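Local coordinates for solute-binding protein Csal_2479 (Chromohalobacter salexigens, PDB 4P1L) that binds D-glucuronate and probably hands it to the membrane permease of a tripartite ATP-independent periplasmic (TRAP) transport system for uptake into the cytoplasm, at residues G93-L104 / V168-Q176; Y218-E228 / A283-K293. All blocks are in the same frame, centred on the assembly; numbering follows the deposited sequence.

The two contacts come one after the other along the chain: interaction 1 is complete before interaction 2 begins. Their centres lie 24 Å apart and their nearest atoms about 8 Å, so they do not touch. Interaction 1 joins the loop that follows strand 84-88, a member of the five-stranded sheet, to the start of helix 172-181, and includes the pocket residue M169. Interaction 2 adds strand 286-288 to the margin of the four-stranded mixed sheet, beside strand 223-230; its Y224 side chain is about 9 Å from the sugar. The side chains of Y174 and Y224 each lie about 6 Å from that of R146, consistent with both contacts packing around the binding site.

Interaction 1 (G93-L104 / V168-Q176). With BDP (beta-D-glucopyranuronic acid), chain C.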
# COMPACT_ATOMS: atom_id res chain seq x y z
N GLY A 93 -0.91 9.33 -3.38
CA GLY A 93 -2.08 10.10 -3.82
C GLY A 93 -1.92 11.60 -3.70
O GLY A 93 -2.22 12.35 -4.64
N PRO A 94 -1.45 12.08 -2.55
CA PRO A 94 -1.25 13.53 -2.44
C PRO A 94 -0.17 14.11 -3.36
O PRO A 94 -0.09 15.33 -3.50
CB PRO A 94 -0.85 13.71 -0.97
CG PRO A 94 -1.56 12.57 -0.25
CD PRO A 94 -1.58 11.42 -1.23
N ILE A 95 0.64 13.26 -3.98
CA ILE A 95 1.75 13.71 -4.79
C ILE A 95 1.43 13.59 -6.28
O ILE A 95 1.81 14.45 -7.08
CB ILE A 95 3.01 12.91 -4.42
CG1 ILE A 95 3.33 13.20 -2.94
CG2 ILE A 95 4.18 13.29 -5.30
CD1 ILE A 95 4.02 12.12 -2.24
N VAL A 96 0.71 12.52 -6.64
CA VAL A 96 0.37 12.21 -8.03
C VAL A 96 -1.14 12.06 -8.15
O VAL A 96 -1.71 11.08 -7.69
CB VAL A 96 0.98 10.88 -8.48
CG1 VAL A 96 0.64 10.60 -9.94
CG2 VAL A 96 2.46 10.84 -8.25
N PRO A 97 -1.81 13.04 -8.78
CA PRO A 97 -3.28 13.02 -8.76
C PRO A 97 -3.93 11.70 -9.19
O PRO A 97 -4.83 11.23 -8.49
CB PRO A 97 -3.64 14.18 -9.69
CG PRO A 97 -2.53 15.15 -9.48
CD PRO A 97 -1.27 14.31 -9.29
N ALA A 98 -3.46 11.11 -10.28
CA ALA A 98 -4.03 9.85 -10.78
C ALA A 98 -3.95 8.73 -9.77
O ALA A 98 -4.82 7.85 -9.74
CB ALA A 98 -3.34 9.43 -12.10
N ALA A 99 -2.90 8.74 -8.95
CA ALA A 99 -2.73 7.70 -7.95
C ALA A 99 -3.85 7.70 -6.93
O ALA A 99 -4.13 6.65 -6.34
CB ALA A 99 -1.35 7.84 -7.23
N ASN A 100 -4.52 8.84 -6.72
CA ASN A 100 -5.63 8.86 -5.77
C ASN A 100 -6.77 7.92 -6.14
O ASN A 100 -7.54 7.50 -5.28
CB ASN A 100 -6.22 10.26 -5.60
CG ASN A 100 -5.47 11.08 -4.60
OD1 ASN A 100 -5.25 10.65 -3.47
ND2 ASN A 100 -5.00 12.26 -5.03
N VAL A 101 -6.87 7.58 -7.42
CA VAL A 101 -7.93 6.67 -7.85
C VAL A 101 -7.82 5.35 -7.10
O VAL A 101 -8.84 4.74 -6.76
CB VAL A 101 -7.86 6.43 -9.38
CG1 VAL A 101 -8.80 5.30 -9.80
CG2 VAL A 101 -8.22 7.71 -10.13
N LEU A 102 -6.59 4.92 -6.81
CA LEU A 102 -6.34 3.65 -6.16
C LEU A 102 -6.75 3.66 -4.70
O LEU A 102 -6.87 2.60 -4.08
CB LEU A 102 -4.84 3.30 -6.26
CG LEU A 102 -4.34 3.17 -7.68
CD1 LEU A 102 -2.80 2.99 -7.67
CD2 LEU A 102 -5.04 2.05 -8.44
N SER A 103 -6.95 4.85 -4.15
CA SER A 103 -7.38 5.00 -2.75
C SER A 103 -8.88 5.18 -2.63
O SER A 103 -9.38 5.41 -1.54
CB SER A 103 -6.66 6.19 -2.12
OG SER A 103 -5.31 5.87 -1.89
N LEU A 104 -9.60 5.07 -3.74
CA LEU A 104 -11.05 5.03 -3.62
C LEU A 104 -11.45 3.70 -2.97
O LEU A 104 -11.06 2.64 -3.46
CB LEU A 104 -11.72 5.26 -4.98
CG LEU A 104 -11.59 6.67 -5.59
CD1 LEU A 104 -11.95 6.69 -7.10
CD2 LEU A 104 -12.49 7.68 -4.83
N VAL A 168 -5.38 6.52 10.18
CA VAL A 168 -5.26 6.27 8.75
C VAL A 168 -3.93 6.82 8.26
O VAL A 168 -3.24 7.55 8.98
CB VAL A 168 -6.42 6.90 7.95
CG1 VAL A 168 -7.71 6.22 8.26
CG2 VAL A 168 -6.51 8.41 8.19
N MSE A 169 -3.55 6.43 7.05
CA MSE A 169 -2.39 7.01 6.40
C MSE A 169 -2.76 8.43 5.98
O MSE A 169 -3.94 8.83 6.07
CB MSE A 169 -2.01 6.17 5.18
CG MSE A 169 -1.50 4.79 5.55
SE MSE A 169 -0.78 3.78 4.03
CE MSE A 169 -2.43 3.51 3.07
N ASN A 170 -1.78 9.19 5.51
CA ASN A 170 -2.01 10.61 5.23
C ASN A 170 -2.50 10.83 3.81
O ASN A 170 -1.74 11.22 2.92
CB ASN A 170 -0.78 11.49 5.53
CG ASN A 170 -1.13 12.98 5.62
OD1 ASN A 170 -2.28 13.35 5.94
ND2 ASN A 170 -0.16 13.85 5.32
N ASN A 171 -3.78 10.53 3.61
CA ASN A 171 -4.50 10.83 2.40
C ASN A 171 -5.92 11.21 2.86
O ASN A 171 -6.57 10.47 3.59
CB ASN A 171 -4.52 9.63 1.48
CG ASN A 171 -5.14 9.92 0.14
OD1 ASN A 171 -6.11 10.67 0.02
ND2 ASN A 171 -4.57 9.33 -0.90
N ASP A 172 -6.37 12.39 2.46
CA ASP A 172 -7.65 12.92 2.93
C ASP A 172 -8.80 11.95 2.60
O ASP A 172 -9.81 11.92 3.30
CB ASP A 172 -7.97 14.27 2.27
CG ASP A 172 -7.09 15.41 2.76
OD1 ASP A 172 -6.32 15.20 3.72
OD2 ASP A 172 -7.20 16.51 2.19
N LEU A 173 -8.65 11.17 1.53
CA LEU A 173 -9.68 10.21 1.16
C LEU A 173 -9.98 9.23 2.28
O LEU A 173 -11.14 8.80 2.44
CB LEU A 173 -9.31 9.41 -0.10
CG LEU A 173 -9.49 10.14 -1.43
CD1 LEU A 173 -8.97 9.32 -2.60
CD2 LEU A 173 -10.96 10.48 -1.66
N TYR A 174 -8.95 8.86 3.04
CA TYR A 174 -9.11 7.92 4.16
C TYR A 174 -9.87 8.52 5.34
O TYR A 174 -10.58 7.82 6.03
CB TYR A 174 -7.75 7.39 4.66
CG TYR A 174 -6.89 6.80 3.56
CD1 TYR A 174 -7.46 6.17 2.47
CD2 TYR A 174 -5.50 6.91 3.61
CE1 TYR A 174 -6.67 5.63 1.44
CE2 TYR A 174 -4.71 6.40 2.60
CZ TYR A 174 -5.28 5.77 1.52
OH TYR A 174 -4.48 5.24 0.52
N VAL A 175 -9.70 9.81 5.59
CA VAL A 175 -10.51 10.47 6.61
C VAL A 175 -11.98 10.51 6.15
O VAL A 175 -12.90 10.22 6.92
CB VAL A 175 -9.97 11.88 6.90
CG1 VAL A 175 -10.88 12.63 7.90
CG2 VAL A 175 -8.55 11.79 7.40
N GLN A 176 -12.19 10.86 4.88
CA GLN A 176 -13.53 10.85 4.34
C GLN A 176 -14.11 9.45 4.46
O GLN A 176 -15.29 9.28 4.83
CB GLN A 176 -13.53 11.36 2.89
CG GLN A 176 -14.84 11.95 2.48
CD GLN A 176 -14.82 12.44 1.04
OE1 GLN A 176 -13.82 12.27 0.32
NE2 GLN A 176 -15.93 13.02 0.61
C1 BDP C . 1.20 -1.12 4.84
C2 BDP C . 2.02 -0.62 3.66
C3 BDP C . 3.06 0.32 4.15
C4 BDP C . 2.36 1.44 4.84
C5 BDP C . 1.48 0.92 6.01
C6 BDP C . 0.71 2.03 6.72
O2 BDP C . 2.63 -1.76 3.08
O3 BDP C . 3.73 0.89 2.91
O4 BDP C . 3.32 2.39 5.35
O5 BDP C . 0.58 -0.02 5.51
O6A BDP C . -0.44 1.72 7.18
O1 BDP C . 0.20 -1.96 4.39
O6B BDP C . 1.25 3.14 6.90
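N171, the N-cap of helix 172-181, ties the beginning of that helix to the loop 93-104 through N100. Its amide works with both ends. OD1 takes the bond from L173 N (3.0 Å), satisfying a first-turn NH, while ND2 donates to N100 OD1 at 3.0 Å, arriving nearly along the C=O axis. ND2 also bonds to G90 O; three bonds in all hold this buried amide and fix its rotation. With CG anti to the backbone N (chi1 -174°), the amide lies where OD1 meets L173 N and ND2 meets N100 OD1; the two asparagine amides stand 77° apart. G93 passes close by and has to be a glycine: a CB there would collide with N171 ND2 and N100 OD1. P94 lies beside the amide, its CD 3.7 Å from N171 ND2, while CG meets N170 O. In the family's fold this loop follows strand 84-88; A98 and L102 pack on helix 121-132, and V101 on helix 315-323. In the first turn of helix 172-181, the L173 methyl CD1 rests 3.5 Å from N100 O and 3.9 Å from S103 CB, leucine being long enough to reach the loop. Close by, Y174 OH shares a short hydrogen bond of 2.6 Å with S103 OG; serine is small enough to let the phenol come so close, and N171 CG lies over one face of that ring, offset toward the rim. Y174 and M169 both lean on L232. M169, a selenomethionine in this crystal, reaches the ligand, its SE 3.5 Å from C6 of the sugar, whose polar groups are bonded by residues such as R146 and R167.

Interaction 2 (Y218-E228 / A283-K293); sequences YEVANYYSLTE and AGVKINEVDDK
L226 and I287 meet at the apolar centre, the CD1 methyl of L226 lying 3.9 Å from I287 CG2, and both lean on Y209 of helix 209-214. Further along, V285 sets CG2 against Y218 CB at 4.0 Å, near the plane of that ring and at its edge, while A283 CB touches the ring at CE2. Y224, on the I287 face, stacks on Y209 and gives its hydroxyl to N207 O. L226, Y224 and I287 belong to two parallel strands, 223-228 and 286-288, inclined by 15°, the second forming the margin of the mixed four-stranded sheet; Y218, A283 and V285 lie just before them. Four backbone bonds join the strands, among them Y224 N to K286 O (2.9 Å) and N288 N to Y224 O (3.0 Å). On the other face the extended K286 runs alongside the Y223 ring, its CD 3.5 Å from CE1. Next to it N288, with CG between the backbone N and the carbonyl carbon (chi1 70°), suits its place by both accepting and donating: OD1 takes the S225 OG bond at 2.7 Å, in the carbonyl plane, and ND2 bonds to E289 O and V155 O. A leucine in place of N288 would probably leave S225 OG without its acceptor and V155 O without this donor. At the polar end K293 NZ forms a 2.8 Å salt bridge with E228 OE2 on its anti side, and one water bridges E228 OE2 and E289 OE1, like charges 5.1 Å apart.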
# COMPACT_ATOMS: atom_id res chain seq x y z
N TYR A 218 -1.75 -6.10 16.71
CA TYR A 218 -2.67 -7.13 17.16
C TYR A 218 -2.57 -7.39 18.67
O TYR A 218 -3.50 -7.91 19.26
CB TYR A 218 -2.39 -8.43 16.41
CG TYR A 218 -1.17 -9.18 16.88
CD1 TYR A 218 0.09 -8.86 16.42
CD2 TYR A 218 -1.29 -10.26 17.76
CE1 TYR A 218 1.21 -9.56 16.83
CE2 TYR A 218 -0.17 -10.97 18.18
CZ TYR A 218 1.07 -10.62 17.70
OH TYR A 218 2.18 -11.31 18.10
N GLU A 219 -1.45 -7.02 19.27
CA GLU A 219 -1.28 -7.21 20.70
C GLU A 219 -2.12 -6.25 21.52
O GLU A 219 -2.34 -6.48 22.70
CB GLU A 219 0.19 -7.03 21.10
CG GLU A 219 1.14 -8.03 20.48
CD GLU A 219 2.59 -7.61 20.66
OE1 GLU A 219 2.84 -6.73 21.51
OE2 GLU A 219 3.46 -8.15 19.95
N VAL A 220 -2.56 -5.14 20.91
CA VAL A 220 -3.32 -4.14 21.65
C VAL A 220 -4.74 -4.01 21.12
O VAL A 220 -5.70 -3.87 21.88
CB VAL A 220 -2.61 -2.77 21.63
CG1 VAL A 220 -3.48 -1.71 22.30
CG2 VAL A 220 -1.25 -2.88 22.31
N ALA A 221 -4.90 -4.16 19.81
CA ALA A 221 -6.23 -4.08 19.20
C ALA A 221 -6.62 -5.49 18.75
O ALA A 221 -6.25 -5.93 17.66
CB ALA A 221 -6.21 -3.11 18.05
N ASN A 222 -7.39 -6.15 19.63
CA ASN A 222 -7.72 -7.58 19.56
C ASN A 222 -8.85 -7.95 18.60
O ASN A 222 -9.06 -9.13 18.34
CB ASN A 222 -8.08 -8.08 20.97
CG ASN A 222 -7.82 -9.59 21.16
OD1 ASN A 222 -6.72 -10.08 20.93
ND2 ASN A 222 -8.84 -10.32 21.59
N TYR A 223 -9.58 -6.95 18.08
CA TYR A 223 -10.72 -7.19 17.20
C TYR A 223 -10.32 -6.80 15.80
O TYR A 223 -9.94 -5.66 15.57
CB TYR A 223 -11.92 -6.35 17.60
CG TYR A 223 -12.40 -6.66 19.01
CD1 TYR A 223 -13.24 -7.73 19.26
CD2 TYR A 223 -11.95 -5.90 20.08
CE1 TYR A 223 -13.65 -8.02 20.55
CE2 TYR A 223 -12.36 -6.19 21.39
CZ TYR A 223 -13.20 -7.25 21.61
OH TYR A 223 -13.62 -7.55 22.89
N TYR A 224 -10.40 -7.74 14.87
CA TYR A 224 -10.09 -7.48 13.48
C TYR A 224 -11.35 -7.80 12.71
O TYR A 224 -11.85 -8.92 12.78
CB TYR A 224 -8.92 -8.36 13.06
CG TYR A 224 -8.31 -8.08 11.70
CD1 TYR A 224 -8.80 -8.67 10.54
CD2 TYR A 224 -7.22 -7.22 11.58
CE1 TYR A 224 -8.23 -8.40 9.29
CE2 TYR A 224 -6.65 -6.95 10.34
CZ TYR A 224 -7.16 -7.53 9.20
OH TYR A 224 -6.54 -7.29 7.97
N SER A 225 -11.87 -6.82 11.99
CA SER A 225 -13.16 -6.98 11.29
C SER A 225 -12.93 -6.79 9.80
O SER A 225 -12.42 -5.75 9.39
CB SER A 225 -14.17 -5.98 11.81
OG SER A 225 -14.41 -6.11 13.21
N LEU A 226 -13.35 -7.77 8.99
CA LEU A 226 -12.94 -7.87 7.60
C LEU A 226 -13.73 -6.97 6.65
O LEU A 226 -14.41 -7.42 5.69
CB LEU A 226 -12.98 -9.34 7.16
CG LEU A 226 -11.87 -10.20 7.77
CD1 LEU A 226 -12.18 -11.69 7.73
CD2 LEU A 226 -10.57 -9.93 7.04
N THR A 227 -13.60 -5.67 6.87
CA THR A 227 -14.13 -4.69 5.94
C THR A 227 -13.50 -4.74 4.54
O THR A 227 -14.19 -4.43 3.57
CB THR A 227 -13.99 -3.28 6.53
OG1 THR A 227 -12.64 -3.11 7.01
CG2 THR A 227 -15.01 -3.05 7.65
N GLU A 228 -12.19 -5.05 4.43
CA GLU A 228 -11.50 -5.23 3.15
C GLU A 228 -11.79 -4.03 2.23
O GLU A 228 -12.10 -4.18 1.04
CB GLU A 228 -11.86 -6.59 2.53
CG GLU A 228 -11.48 -7.72 3.46
CD GLU A 228 -11.81 -9.11 2.96
OE1 GLU A 228 -11.02 -10.05 3.22
OE2 GLU A 228 -12.86 -9.28 2.35
N ALA A 283 -2.82 -16.26 18.99
CA ALA A 283 -2.65 -15.28 20.07
C ALA A 283 -3.97 -14.82 20.70
O ALA A 283 -3.96 -14.02 21.63
CB ALA A 283 -1.88 -14.08 19.56
N GLY A 284 -5.09 -15.28 20.17
CA GLY A 284 -6.38 -14.98 20.76
C GLY A 284 -7.15 -13.84 20.11
O GLY A 284 -8.19 -13.43 20.65
N VAL A 285 -6.65 -13.32 18.99
CA VAL A 285 -7.34 -12.26 18.26
C VAL A 285 -8.71 -12.75 17.82
O VAL A 285 -8.89 -13.91 17.40
CB VAL A 285 -6.51 -11.76 17.04
CG1 VAL A 285 -7.32 -10.84 16.14
CG2 VAL A 285 -5.26 -11.04 17.53
N LYS A 286 -9.68 -11.86 17.94
CA LYS A 286 -11.03 -12.13 17.51
C LYS A 286 -11.26 -11.53 16.12
O LYS A 286 -11.29 -10.30 15.94
CB LYS A 286 -12.00 -11.53 18.52
CG LYS A 286 -11.81 -12.11 19.93
CD LYS A 286 -12.61 -11.35 20.97
CE LYS A 286 -12.37 -11.88 22.40
NZ LYS A 286 -12.87 -10.91 23.44
N ILE A 287 -11.37 -12.43 15.14
CA ILE A 287 -11.59 -12.04 13.76
C ILE A 287 -13.03 -12.30 13.37
O ILE A 287 -13.56 -13.38 13.64
CB ILE A 287 -10.71 -12.86 12.78
CG1 ILE A 287 -9.23 -12.67 13.10
CG2 ILE A 287 -10.98 -12.42 11.33
CD1 ILE A 287 -8.30 -13.52 12.25
N ASN A 288 -13.68 -11.31 12.75
CA ASN A 288 -15.04 -11.49 12.25
C ASN A 288 -15.19 -10.95 10.85
O ASN A 288 -14.68 -9.87 10.54
CB ASN A 288 -16.10 -10.82 13.16
CG ASN A 288 -16.05 -9.29 13.11
OD1 ASN A 288 -15.12 -8.67 13.63
ND2 ASN A 288 -17.07 -8.69 12.51
N GLU A 289 -15.89 -11.70 10.00
CA GLU A 289 -16.39 -11.18 8.75
C GLU A 289 -17.44 -10.15 9.18
O GLU A 289 -18.11 -10.33 10.20
CB GLU A 289 -17.05 -12.28 7.90
CG GLU A 289 -16.16 -13.49 7.60
CD GLU A 289 -15.12 -13.20 6.51
OE1 GLU A 289 -15.13 -12.09 5.89
OE2 GLU A 289 -14.29 -14.09 6.26
N VAL A 290 -17.57 -9.08 8.41
CA VAL A 290 -18.65 -8.13 8.63
C VAL A 290 -19.94 -8.70 8.08
O VAL A 290 -19.93 -9.67 7.32
CB VAL A 290 -18.36 -6.72 8.03
CG1 VAL A 290 -17.11 -6.10 8.66
CG2 VAL A 290 -18.23 -6.75 6.50
N ASP A 291 -21.05 -8.10 8.47
CA ASP A 291 -22.36 -8.53 8.02
C ASP A 291 -22.48 -8.47 6.52
O ASP A 291 -22.93 -9.42 5.91
CB ASP A 291 -23.45 -7.63 8.61
CG ASP A 291 -23.83 -8.02 10.02
OD1 ASP A 291 -23.09 -8.84 10.63
OD2 ASP A 291 -24.86 -7.51 10.51
N ASP A 292 -22.10 -7.34 5.93
CA ASP A 292 -22.39 -7.07 4.52
C ASP A 292 -21.48 -5.95 3.99
O ASP A 292 -21.72 -4.76 4.23
CB ASP A 292 -23.85 -6.69 4.38
CG ASP A 292 -24.23 -6.30 2.96
OD1 ASP A 292 -23.46 -6.56 2.00
OD2 ASP A 292 -25.33 -5.73 2.83
N LYS A 293 -20.42 -6.34 3.29
CA LYS A 293 -19.43 -5.40 2.78
C LYS A 293 -20.09 -4.39 1.85
O LYS A 293 -19.68 -3.22 1.79
CB LYS A 293 -18.28 -6.16 2.08
CG LYS A 293 -17.25 -6.74 3.04
CD LYS A 293 -16.28 -7.73 2.33
CE LYS A 293 -15.49 -7.05 1.21
NZ LYS A 293 -14.50 -8.01 0.54
O HOH W 1 -11.12 -8.17 24.33
O HOH W 2 -16.18 -9.49 5.74
O HOH W 3 -12.75 -6.27 -0.61
O HOH W 4 -13.85 -11.90 3.46